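Local coordinates for amidohydrolase (Pseudomonas aeruginosa, PDB 2I5G), which probably acts as a metal-dependent dipeptidase of the membrane (renal) dipeptidase family, peptidase family M19, hydrolysing dipeptides, at residues S138-G141 / R142-V145; R191-D195 / E196-F200; I225-Y228 / A229-I232; V307-M311 / G312-V316. The protein carries 2 engineered substitutions. One frame throughout, in Å; residues are numbered along the deposited sequence.

Overall arrangement
All four contacts are local, each within eight to ten consecutive residues of unbroken chain, so none closes a loop; they follow one another in series, and none nests in or crosses another. From the N terminus, contact 1 starts helix 139-151, which joins strands 113-117 and 154-156 in a beta-alpha-beta unit. Contact 2 ends the loop after strand 177-181 and opens helix 195-203. Contact 3 begins helix 225-239, the link between strands 207-210 and 244-246, and contact 4 is a distorted turn of helix 304-323. Contacts 1 and 3 lie on opposite sides of the chain's centre, centres about 36 Å apart. Contacts 3 and 4 touch, Ile232 CG2 meeting Val310 CG1 at 4.0 Å.

Contact 1 (S138-G141 / R142-V145)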
loop_
_atom_site.group_PDB
_atom_site.type_symbol
_atom_site.label_atom_id
_atom_site.label_comp_id
_atom_site.label_asym_id
_atom_site.label_seq_id
_atom_site.Cartn_x
_atom_site.Cartn_y
_atom_site.Cartn_z
ATOM N N SER A 138 -4.230 2.180 8.758
ATOM C CA SER A 138 -2.797 2.383 8.962
ATOM C C SER A 138 -2.521 3.795 9.448
ATOM O O SER A 138 -3.422 4.627 9.478
ATOM C CB SER A 138 -2.025 2.142 7.658
ATOM O OG SER A 138 -2.053 3.287 6.823
ATOM N N GLY A 139 -1.273 4.057 9.831
ATOM C CA GLY A 139 -0.914 5.384 10.290
ATOM C C GLY A 139 -1.140 6.391 9.176
ATOM O O GLY A 139 -1.816 7.407 9.373
ATOM N N PHE A 140 -0.577 6.105 7.999
ATOM C CA PHE A 140 -0.717 6.976 6.838
ATOM C C PHE A 140 -2.199 7.226 6.554
ATOM O O PHE A 140 -2.596 8.325 6.152
ATOM C CB PHE A 140 -0.053 6.334 5.625
ATOM C CG PHE A 140 -0.008 7.219 4.416
ATOM C CD1 PHE A 140 0.747 8.387 4.417
ATOM C CD2 PHE A 140 -0.711 6.879 3.263
ATOM C CE1 PHE A 140 0.804 9.206 3.283
ATOM C CE2 PHE A 140 -0.659 7.694 2.122
ATOM C CZ PHE A 140 0.099 8.856 2.136
ATOM N N GLY A 141 -3.017 6.200 6.773
ATOM C CA GLY A 141 -4.446 6.333 6.551
ATOM C C GLY A 141 -5.106 7.376 7.442
ATOM O O GLY A 141 -6.047 8.044 7.026
ATOM N N ARG A 142 -4.623 7.523 8.669
ATOM C CA ARG A 142 -5.202 8.500 9.581
ATOM C C ARG A 142 -4.863 9.910 9.115
ATOM O O ARG A 142 -5.598 10.859 9.389
ATOM C CB ARG A 142 -4.679 8.292 11.001
ATOM C CG ARG A 142 -4.886 6.896 11.544
ATOM C CD ARG A 142 -4.408 6.813 12.980
ATOM N NE ARG A 142 -5.333 7.477 13.894
ATOM C CZ ARG A 142 -6.458 6.929 14.345
ATOM N NH1 ARG A 142 -6.803 5.702 13.973
ATOM N NH2 ARG A 142 -7.243 7.608 15.173
ATOM N N GLU A 143 -3.737 10.050 8.419
ATOM C CA GLU A 143 -3.344 11.355 7.917
ATOM C C GLU A 143 -4.203 11.663 6.702
ATOM O O GLU A 143 -4.582 12.812 6.472
ATOM C CB GLU A 143 -1.862 11.374 7.533
ATOM C CG GLU A 143 -0.923 11.075 8.691
ATOM C CD GLU A 143 0.520 11.469 8.403
ATOM O OE1 GLU A 143 0.805 12.685 8.343
ATOM O OE2 GLU A 143 1.365 10.559 8.237
ATOM N N ILE A 144 -4.517 10.632 5.924
ATOM C CA ILE A 144 -5.351 10.830 4.752
ATOM C C ILE A 144 -6.769 11.202 5.167
ATOM O O ILE A 144 -7.376 12.080 4.569
ATOM C CB ILE A 144 -5.384 9.575 3.851
ATOM C CG1 ILE A 144 -4.024 9.377 3.186
ATOM C CG2 ILE A 144 -6.432 9.743 2.760
ATOM C CD1 ILE A 144 -3.644 10.491 2.208
ATOM N N VAL A 145 -7.297 10.550 6.195
ATOM C CA VAL A 145 -8.648 10.865 6.650
ATOM C C VAL A 145 -8.696 12.320 7.082
ATOM O O VAL A 145 -9.586 13.068 6.680
ATOM C CB VAL A 145 -9.075 9.993 7.844
ATOM C CG1 VAL A 145 -10.428 10.467 8.377
ATOM C CG2 VAL A 145 -9.166 8.535 7.418
#
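The ring of Phe140 carries Ile144 over one face, with CG1 4.3 Å from the ring centroid in a CH-pi contact, 25° off the ring normal. Glu143 OE2 approaches the ring obliquely, and Lys266 of the second subunit makes a cation-pi contact with it. The phenyl group reaches this position because its CG is anti to the backbone N (chi1 -174°), which leaves it beside the next turn of the helix. There the CG1-CD1 arm of Ile144 lies across the ring, CG1 3.9 Å from Phe140 CE2, an apolar partner for an apolar face.

This is the first turn of helix 139-151, in the beta-alpha-beta unit between strands 113-117 and 154-156. Ser138 is its N-cap: the short side chain lets OG accept from Gly141 N at 3.1 Å, while the same hydroxyl also bonds to Leu125 O. Backbone bonds then run on, Ile144 N to Phe140 O at 3.0 Å and Val145 N to Gly141 O at 2.9 Å.

Arg142 turns outward to a salt bridge with Glu171 of its own chain. Glu143 OE2 instead pairs with Arg270 of the second subunit, and this ion pair, with the Lys266 contact to the ring, ties the helix start to the dimer partner.

Contact 2 (R191-D195 / E196-F200); sequences RNKSD and EELKF
The carboxylate of Glu197 folds back on the start of its own helix, and its OE1 accepts a hydrogen bond from the amide of Ser194 that is almost straight, Ser194 N to Glu197 OE1 2.9 Å with an N-H...O angle of 175°. Together with the reverse bond, Glu197 N to Ser194 OG, this makes a capping box at the N terminus of helix 195-203. The hydroxyl's exact place is uncertain, because the model sets it too near Glu196. Serine suits the N-cap because its short side chain brings the hydroxyl to the Glu197 amide three residues on, which in the first turn has no helical carbonyl to bond. Glutamate suits the third helical position because its chain, extended beyond CG, is long enough to return to the amide. Ser194 N meets OE1 on the anti side of the carboxylate, 24° out of its plane.

Backbone bonds continue the helix: Leu198 N to Ser194 O and Lys199 N to Asp195 O. Lys193 crosses Glu197 at about a right angle; its CB meets Leu198 CD2 at 3.9 Å, and its amine goes on to Ser158 O. Asp195 OD1 bonds to Tyr234 OH, and Asp195 and Leu198 rest on Ile238, which ties this helix start to helix 225-239. A water donates to both Glu197 OE1, at 2.9 Å, and Asn192 O, at 3.1 Å.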
loop_
_atom_site.group_PDB
_atom_site.type_symbol
_atom_site.label_atom_id
_atom_site.label_comp_id
_atom_site.label_asym_id
_atom_site.label_seq_id
_atom_site.Cartn_x
_atom_site.Cartn_y
_atom_site.Cartn_z
ATOM N N ARG A 191 -19.182 -8.498 1.012
ATOM C CA ARG A 191 -19.368 -7.059 0.862
ATOM C C ARG A 191 -20.603 -6.483 1.540
ATOM O O ARG A 191 -20.776 -5.267 1.592
ATOM C CB ARG A 191 -19.339 -6.655 -0.616
ATOM C CG ARG A 191 -18.476 -5.432 -0.823
ATOM C CD ARG A 191 -18.262 -5.048 -2.270
ATOM N NE ARG A 191 -19.430 -4.415 -2.873
ATOM C CZ ARG A 191 -20.154 -3.459 -2.300
ATOM N NH1 ARG A 191 -19.847 -3.013 -1.089
ATOM N NH2 ARG A 191 -21.185 -2.939 -2.951
ATOM N N ASN A 192 -21.463 -7.347 2.062
ATOM C CA ASN A 192 -22.656 -6.883 2.758
ATOM C C ASN A 192 -22.301 -6.480 4.187
ATOM O O ASN A 192 -21.294 -6.935 4.733
ATOM C CB ASN A 192 -23.726 -7.972 2.782
ATOM C CG ASN A 192 -24.415 -8.128 1.454
ATOM O OD1 ASN A 192 -24.372 -7.230 0.620
ATOM N ND2 ASN A 192 -25.072 -9.258 1.254
ATOM N N LYS A 193 -23.127 -5.633 4.793
ATOM C CA LYS A 193 -22.874 -5.177 6.152
ATOM C C LYS A 193 -23.843 -5.760 7.187
ATOM O O LYS A 193 -25.033 -5.925 6.923
ATOM C CB LYS A 193 -22.932 -3.650 6.199
ATOM C CG LYS A 193 -22.145 -2.957 5.091
ATOM C CD LYS A 193 -20.656 -3.284 5.136
ATOM C CE LYS A 193 -19.885 -2.485 4.086
ATOM N NZ LYS A 193 -18.471 -2.931 3.949
ATOM N N SER A 194 -23.317 -6.059 8.372
ATOM C CA SER A 194 -24.102 -6.622 9.472
ATOM C C SER A 194 -24.999 -5.561 10.086
ATOM O O SER A 194 -24.771 -4.368 9.895
ATOM C CB SER A 194 -23.171 -7.152 10.560
ATOM O OG SER A 194 -22.533 -6.070 11.216
ATOM N N ASP A 195 -26.014 -5.996 10.830
ATOM C CA ASP A 195 -26.931 -5.063 11.479
ATOM C C ASP A 195 -26.139 -4.184 12.442
ATOM O O ASP A 195 -26.331 -2.965 12.500
ATOM C CB ASP A 195 -28.025 -5.816 12.245
ATOM C CG ASP A 195 -28.871 -6.701 11.341
ATOM O OD1 ASP A 195 -29.257 -6.252 10.242
ATOM O OD2 ASP A 195 -29.166 -7.848 11.735
ATOM N N GLU A 196 -25.242 -4.814 13.195
ATOM C CA GLU A 196 -24.415 -4.086 14.147
ATOM C C GLU A 196 -23.636 -2.993 13.426
ATOM O O GLU A 196 -23.506 -1.876 13.929
ATOM C CB GLU A 196 -23.455 -5.046 14.866
ATOM C CG GLU A 196 -22.891 -6.162 13.982
ATOM C CD GLU A 196 -23.780 -7.406 13.925
ATOM O OE1 GLU A 196 -23.755 -8.208 14.882
ATOM O OE2 GLU A 196 -24.508 -7.584 12.928
ATOM N N GLU A 197 -23.135 -3.315 12.236
ATOM C CA GLU A 197 -22.367 -2.358 11.446
ATOM C C GLU A 197 -23.219 -1.193 10.968
ATOM O O GLU A 197 -22.818 -0.029 11.064
ATOM C CB GLU A 197 -21.752 -3.045 10.234
ATOM C CG GLU A 197 -20.577 -3.924 10.552
ATOM C CD GLU A 197 -19.946 -4.501 9.303
ATOM O OE1 GLU A 197 -20.533 -5.433 8.712
ATOM O OE2 GLU A 197 -18.865 -4.010 8.906
ATOM N N LEU A 198 -24.393 -1.514 10.432
ATOM C CA LEU A 198 -25.304 -0.502 9.935
ATOM C C LEU A 198 -25.763 0.415 11.058
ATOM O O LEU A 198 -25.971 1.606 10.852
ATOM C CB LEU A 198 -26.514 -1.168 9.294
ATOM C CG LEU A 198 -26.246 -2.009 8.046
ATOM C CD1 LEU A 198 -27.518 -2.734 7.678
ATOM C CD2 LEU A 198 -25.774 -1.123 6.884
ATOM N N LYS A 199 -25.921 -0.142 12.252
ATOM C CA LYS A 199 -26.375 0.645 13.390
ATOM C C LYS A 199 -25.250 1.519 13.905
ATOM O O LYS A 199 -25.480 2.651 14.344
ATOM C CB LYS A 199 -26.880 -0.279 14.504
ATOM C CG LYS A 199 -27.229 0.439 15.802
ATOM C CD LYS A 199 -27.869 -0.507 16.820
ATOM C CE LYS A 199 -27.675 -0.017 18.254
ATOM N NZ LYS A 199 -28.227 1.342 18.490
ATOM N N PHE A 200 -24.032 0.994 13.827
ATOM C CA PHE A 200 -22.849 1.710 14.290
ATOM C C PHE A 200 -22.520 2.932 13.428
ATOM O O PHE A 200 -22.093 3.963 13.949
ATOM C CB PHE A 200 -21.643 0.763 14.309
ATOM C CG PHE A 200 -20.407 1.353 14.943
ATOM C CD1 PHE A 200 -20.185 1.229 16.308
ATOM C CD2 PHE A 200 -19.467 2.035 14.170
ATOM C CE1 PHE A 200 -19.043 1.776 16.898
ATOM C CE2 PHE A 200 -18.325 2.586 14.750
ATOM C CZ PHE A 200 -18.111 2.457 16.118
HETATM O O HOH W 1 -18.985 -6.902 6.766
#

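Contact 3 (I225-Y228 / A229-I232)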
loop_
_atom_site.group_PDB
_atom_site.type_symbol
_atom_site.label_atom_id
_atom_site.label_comp_id
_atom_site.label_asym_id
_atom_site.label_seq_id
_atom_site.Cartn_x
_atom_site.Cartn_y
_atom_site.Cartn_z
ATOM N N ILE A 225 -37.650 -5.445 -8.633
ATOM C CA ILE A 225 -37.618 -4.086 -8.125
ATOM C C ILE A 225 -38.078 -4.078 -6.663
ATOM O O ILE A 225 -37.555 -3.326 -5.843
ATOM C CB ILE A 225 -38.497 -3.168 -9.049
ATOM C CG1 ILE A 225 -37.843 -1.794 -9.208
ATOM C CG2 ILE A 225 -39.915 -3.062 -8.523
ATOM C CD1 ILE A 225 -37.770 -0.990 -7.958
ATOM N N ASP A 226 -39.028 -4.950 -6.336
ATOM C CA ASP A 226 -39.567 -5.065 -4.974
ATOM C C ASP A 226 -38.570 -5.622 -3.968
ATOM O O ASP A 226 -38.567 -5.222 -2.808
ATOM C CB ASP A 226 -40.809 -5.953 -4.970
ATOM C CG ASP A 226 -42.023 -5.258 -5.537
ATOM O OD1 ASP A 226 -42.570 -4.373 -4.848
ATOM O OD2 ASP A 226 -42.425 -5.591 -6.673
ATOM N N ASP A 227 -37.736 -6.558 -4.405
ATOM C CA ASP A 227 -36.737 -7.148 -3.523
ATOM C C ASP A 227 -35.730 -6.083 -3.119
ATOM O O ASP A 227 -35.078 -6.185 -2.082
ATOM C CB ASP A 227 -36.023 -8.302 -4.229
ATOM C CG ASP A 227 -36.923 -9.505 -4.428
ATOM O OD1 ASP A 227 -37.345 -10.107 -3.417
ATOM O OD2 ASP A 227 -37.212 -9.847 -5.593
ATOM N N TYR A 228 -35.615 -5.056 -3.950
ATOM C CA TYR A 228 -34.703 -3.951 -3.693
ATOM C C TYR A 228 -35.329 -3.058 -2.619
ATOM O O TYR A 228 -34.675 -2.694 -1.643
ATOM C CB TYR A 228 -34.468 -3.184 -4.996
ATOM C CG TYR A 228 -33.488 -2.037 -4.923
ATOM C CD1 TYR A 228 -32.367 -2.095 -4.091
ATOM C CD2 TYR A 228 -33.639 -0.921 -5.749
ATOM C CE1 TYR A 228 -31.417 -1.073 -4.089
ATOM C CE2 TYR A 228 -32.697 0.102 -5.758
ATOM C CZ TYR A 228 -31.585 0.019 -4.929
ATOM O OH TYR A 228 -30.630 1.011 -4.973
ATOM N N ALA A 229 -36.601 -2.719 -2.796
ATOM C CA ALA A 229 -37.297 -1.898 -1.813
ATOM C C ALA A 229 -37.245 -2.622 -0.471
ATOM O O ALA A 229 -37.097 -1.999 0.575
ATOM C CB ALA A 229 -38.742 -1.688 -2.230
ATOM N N GLU A 230 -37.366 -3.946 -0.509
ATOM C CA GLU A 230 -37.323 -4.755 0.703
ATOM C C GLU A 230 -36.023 -4.503 1.458
ATOM O O GLU A 230 -36.022 -4.284 2.672
ATOM C CB GLU A 230 -37.428 -6.239 0.348
ATOM C CG GLU A 230 -37.173 -7.186 1.511
ATOM C CD GLU A 230 -37.286 -8.654 1.117
ATOM O OE1 GLU A 230 -36.958 -9.526 1.955
ATOM O OE2 GLU A 230 -37.703 -8.941 -0.027
ATOM N N ALA A 231 -34.911 -4.536 0.732
ATOM C CA ALA A 231 -33.613 -4.314 1.348
ATOM C C ALA A 231 -33.496 -2.870 1.826
ATOM O O ALA A 231 -32.912 -2.604 2.872
ATOM C CB ALA A 231 -32.495 -4.647 0.357
ATOM N N ILE A 232 -34.063 -1.940 1.066
ATOM C CA ILE A 232 -34.012 -0.533 1.435
ATOM C C ILE A 232 -34.816 -0.269 2.698
ATOM O O ILE A 232 -34.493 0.634 3.476
ATOM C CB ILE A 232 -34.527 0.365 0.283
ATOM C CG1 ILE A 232 -33.516 0.338 -0.867
ATOM C CG2 ILE A 232 -34.739 1.799 0.769
ATOM C CD1 ILE A 232 -33.913 1.146 -2.042
#
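Tyr228, the residue most covered in this helix start, receives Ile232 from one turn on: Ile232 CD1 sits over the centre of the tyrosine ring, 3.8 Å above its plane, in a CH-pi contact only 10° off the ring normal. With chi1 at -177° the ring swings beside its own carbonyl carbon, toward the following turn, and CD1, at the end of an extended chain, reaches out over it. Ile232 N bonds to Tyr228 O at 2.9 Å. The tyrosine hydroxyl bonds to Val210 O, at the end of strand 207-210, and the ring and Ile232 both pack on Ile246 of strand 244-246, the two strands that helix 225-239 links.

Ala229 is small enough for the buried side of the helix. Its methyl CB lies against Asp226 O at 3.6 Å and also touches Arg300, and its N bonds to Ile225 O at 3.3 Å.

On another side of the helix Asp227 and Glu230 lie side by side, Asp227 OD1 3.6 Å from Glu230 OE2. Asp227 OD2 is bonded to Thr224 N and has a long, weak ion pair with Lys219. Two like charges so close would probably disfavour full ionisation of both, though Lys219 may offset part of the repulsion.

Contact 4 (V307-M311 / G312-V316); sequences VRKVM and GENWV
Gly312 makes the first link of the second segment back to the first: its N bonds to Lys309 O at 3.0 Å, from above the carbonyl plane, and weakly to Arg308 O. Its phi of 177°, within a helix, is a backbone shape open to glycine and disfavoured for other residues. Glu313 follows, its N bonded to Arg308 O at 3.2 Å. Its carboxylate lies near Arg308, with OE1 3.8 Å from NE in a long salt bridge at the edge of the guanidinium; the two planes stand 63° apart. Glutamate's extended chain spans that distance. Arg308 is bent at chi2 and chi3, and its guanidinium has further long, weak pairs with Asp9 and Glu304.

Here helix 304-323 is widened into a pi-type turn at 309-311, and the short segment axes 307-311 and 312-316 lie 58° apart. Asn314 N bonds to Lys309 O, five residues back, at 3.2 Å, on the opposite face from Gly312 N. Asparagine suits its place because ND2 supplies hydrogen bonds to Glu241 O and Ile244 O while OD1 lies against Lys309 CB; the lysine amine reaches Glu241 and Asp242.

Trp315 N donates to a water at 3.2 Å that lies 2.9 Å from Lys309 O, where it may donate, and the indole NE1 bonds to Ile246 O.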
loop_
_atom_site.group_PDB
_atom_site.type_symbol
_atom_site.label_atom_id
_atom_site.label_comp_id
_atom_site.label_asym_id
_atom_site.label_seq_id
_atom_site.Cartn_x
_atom_site.Cartn_y
_atom_site.Cartn_z
ATOM N N VAL A 307 -40.042 9.273 1.067
ATOM C CA VAL A 307 -39.588 8.977 -0.286
ATOM C C VAL A 307 -38.644 10.068 -0.800
ATOM O O VAL A 307 -37.577 9.760 -1.326
ATOM C CB VAL A 307 -40.780 8.840 -1.266
ATOM C CG1 VAL A 307 -40.266 8.599 -2.682
ATOM C CG2 VAL A 307 -41.687 7.696 -0.827
ATOM N N ARG A 308 -39.027 11.336 -0.650
ATOM C CA ARG A 308 -38.174 12.433 -1.106
ATOM C C ARG A 308 -36.788 12.195 -0.513
ATOM O O ARG A 308 -35.765 12.371 -1.180
ATOM C CB ARG A 308 -38.673 13.789 -0.595
ATOM C CG ARG A 308 -40.177 13.960 -0.487
ATOM C CD ARG A 308 -40.825 14.454 -1.768
ATOM N NE ARG A 308 -40.184 15.654 -2.292
ATOM C CZ ARG A 308 -40.734 16.465 -3.190
ATOM N NH1 ARG A 308 -41.948 16.221 -3.664
ATOM N NH2 ARG A 308 -40.055 17.512 -3.638
ATOM N N LYS A 309 -36.774 11.796 0.756
ATOM C CA LYS A 309 -35.535 11.536 1.482
ATOM C C LYS A 309 -34.683 10.495 0.780
ATOM O O LYS A 309 -33.608 10.797 0.270
ATOM C CB LYS A 309 -35.829 11.020 2.893
ATOM C CG LYS A 309 -36.823 11.829 3.689
ATOM C CD LYS A 309 -36.302 13.215 3.963
ATOM C CE LYS A 309 -36.972 13.782 5.197
ATOM N NZ LYS A 309 -36.786 12.875 6.368
ATOM N N VAL A 310 -35.181 9.264 0.767
ATOM C CA VAL A 310 -34.472 8.149 0.170
ATOM C C VAL A 310 -34.065 8.372 -1.276
ATOM O O VAL A 310 -33.029 7.876 -1.706
ATOM C CB VAL A 310 -35.305 6.857 0.259
ATOM C CG1 VAL A 310 -34.507 5.691 -0.290
ATOM C CG2 VAL A 310 -35.696 6.592 1.705
HETATM N N MSE A 311 -34.854 9.123 -2.031
HETATM C CA MSE A 311 -34.500 9.337 -3.427
HETATM C C MSE A 311 -33.403 10.369 -3.661
HETATM O O MSE A 311 -32.783 10.373 -4.728
HETATM C CB MSE A 311 -35.744 9.688 -4.257
HETATM C CG MSE A 311 -36.748 8.544 -4.386
HETATM SE SE MSE A 311 -35.948 6.840 -4.909
HETATM C CE MSE A 311 -35.416 7.272 -6.715
ATOM N N GLY A 312 -33.143 11.232 -2.679
ATOM C CA GLY A 312 -32.101 12.222 -2.880
ATOM C C GLY A 312 -31.858 13.253 -1.794
ATOM O O GLY A 312 -30.706 13.537 -1.464
ATOM N N GLU A 313 -32.922 13.826 -1.241
ATOM C CA GLU A 313 -32.770 14.836 -0.197
ATOM C C GLU A 313 -31.733 14.477 0.861
ATOM O O GLU A 313 -30.934 15.322 1.251
ATOM C CB GLU A 313 -34.115 15.110 0.479
ATOM C CG GLU A 313 -35.119 15.802 -0.427
ATOM C CD GLU A 313 -36.341 16.301 0.323
ATOM O OE1 GLU A 313 -37.189 16.976 -0.307
ATOM O OE2 GLU A 313 -36.453 16.019 1.539
ATOM N N ASN A 314 -31.742 13.232 1.322
ATOM C CA ASN A 314 -30.789 12.798 2.332
ATOM C C ASN A 314 -29.338 12.900 1.846
ATOM O O ASN A 314 -28.450 13.302 2.601
ATOM C CB ASN A 314 -31.099 11.362 2.776
ATOM C CG ASN A 314 -32.252 11.287 3.780
ATOM O OD1 ASN A 314 -32.929 12.283 4.049
ATOM N ND2 ASN A 314 -32.475 10.100 4.333
ATOM N N TRP A 315 -29.093 12.537 0.591
ATOM C CA TRP A 315 -27.745 12.613 0.054
ATOM C C TRP A 315 -27.274 14.053 0.062
ATOM O O TRP A 315 -26.126 14.343 0.404
ATOM C CB TRP A 315 -27.700 12.085 -1.376
ATOM C CG TRP A 315 -27.102 10.728 -1.491
ATOM C CD1 TRP A 315 -27.645 9.644 -2.120
ATOM C CD2 TRP A 315 -25.831 10.301 -0.981
ATOM N NE1 TRP A 315 -26.791 8.569 -2.033
ATOM C CE2 TRP A 315 -25.671 8.946 -1.339
ATOM C CE3 TRP A 315 -24.813 10.935 -0.256
ATOM C CZ2 TRP A 315 -24.530 8.210 -0.995
ATOM C CZ3 TRP A 315 -23.680 10.202 0.087
ATOM C CH2 TRP A 315 -23.550 8.853 -0.285
ATOM N N VAL A 316 -28.171 14.956 -0.314
ATOM C CA VAL A 316 -27.835 16.370 -0.361
ATOM C C VAL A 316 -27.438 16.919 1.011
ATOM O O VAL A 316 -26.454 17.647 1.128
ATOM C CB VAL A 316 -29.012 17.201 -0.923
ATOM C CG1 VAL A 316 -28.648 18.675 -0.932
ATOM C CG2 VAL A 316 -29.346 16.737 -2.333
HETATM O O HOH W 2 -30.898 10.083 -0.420
#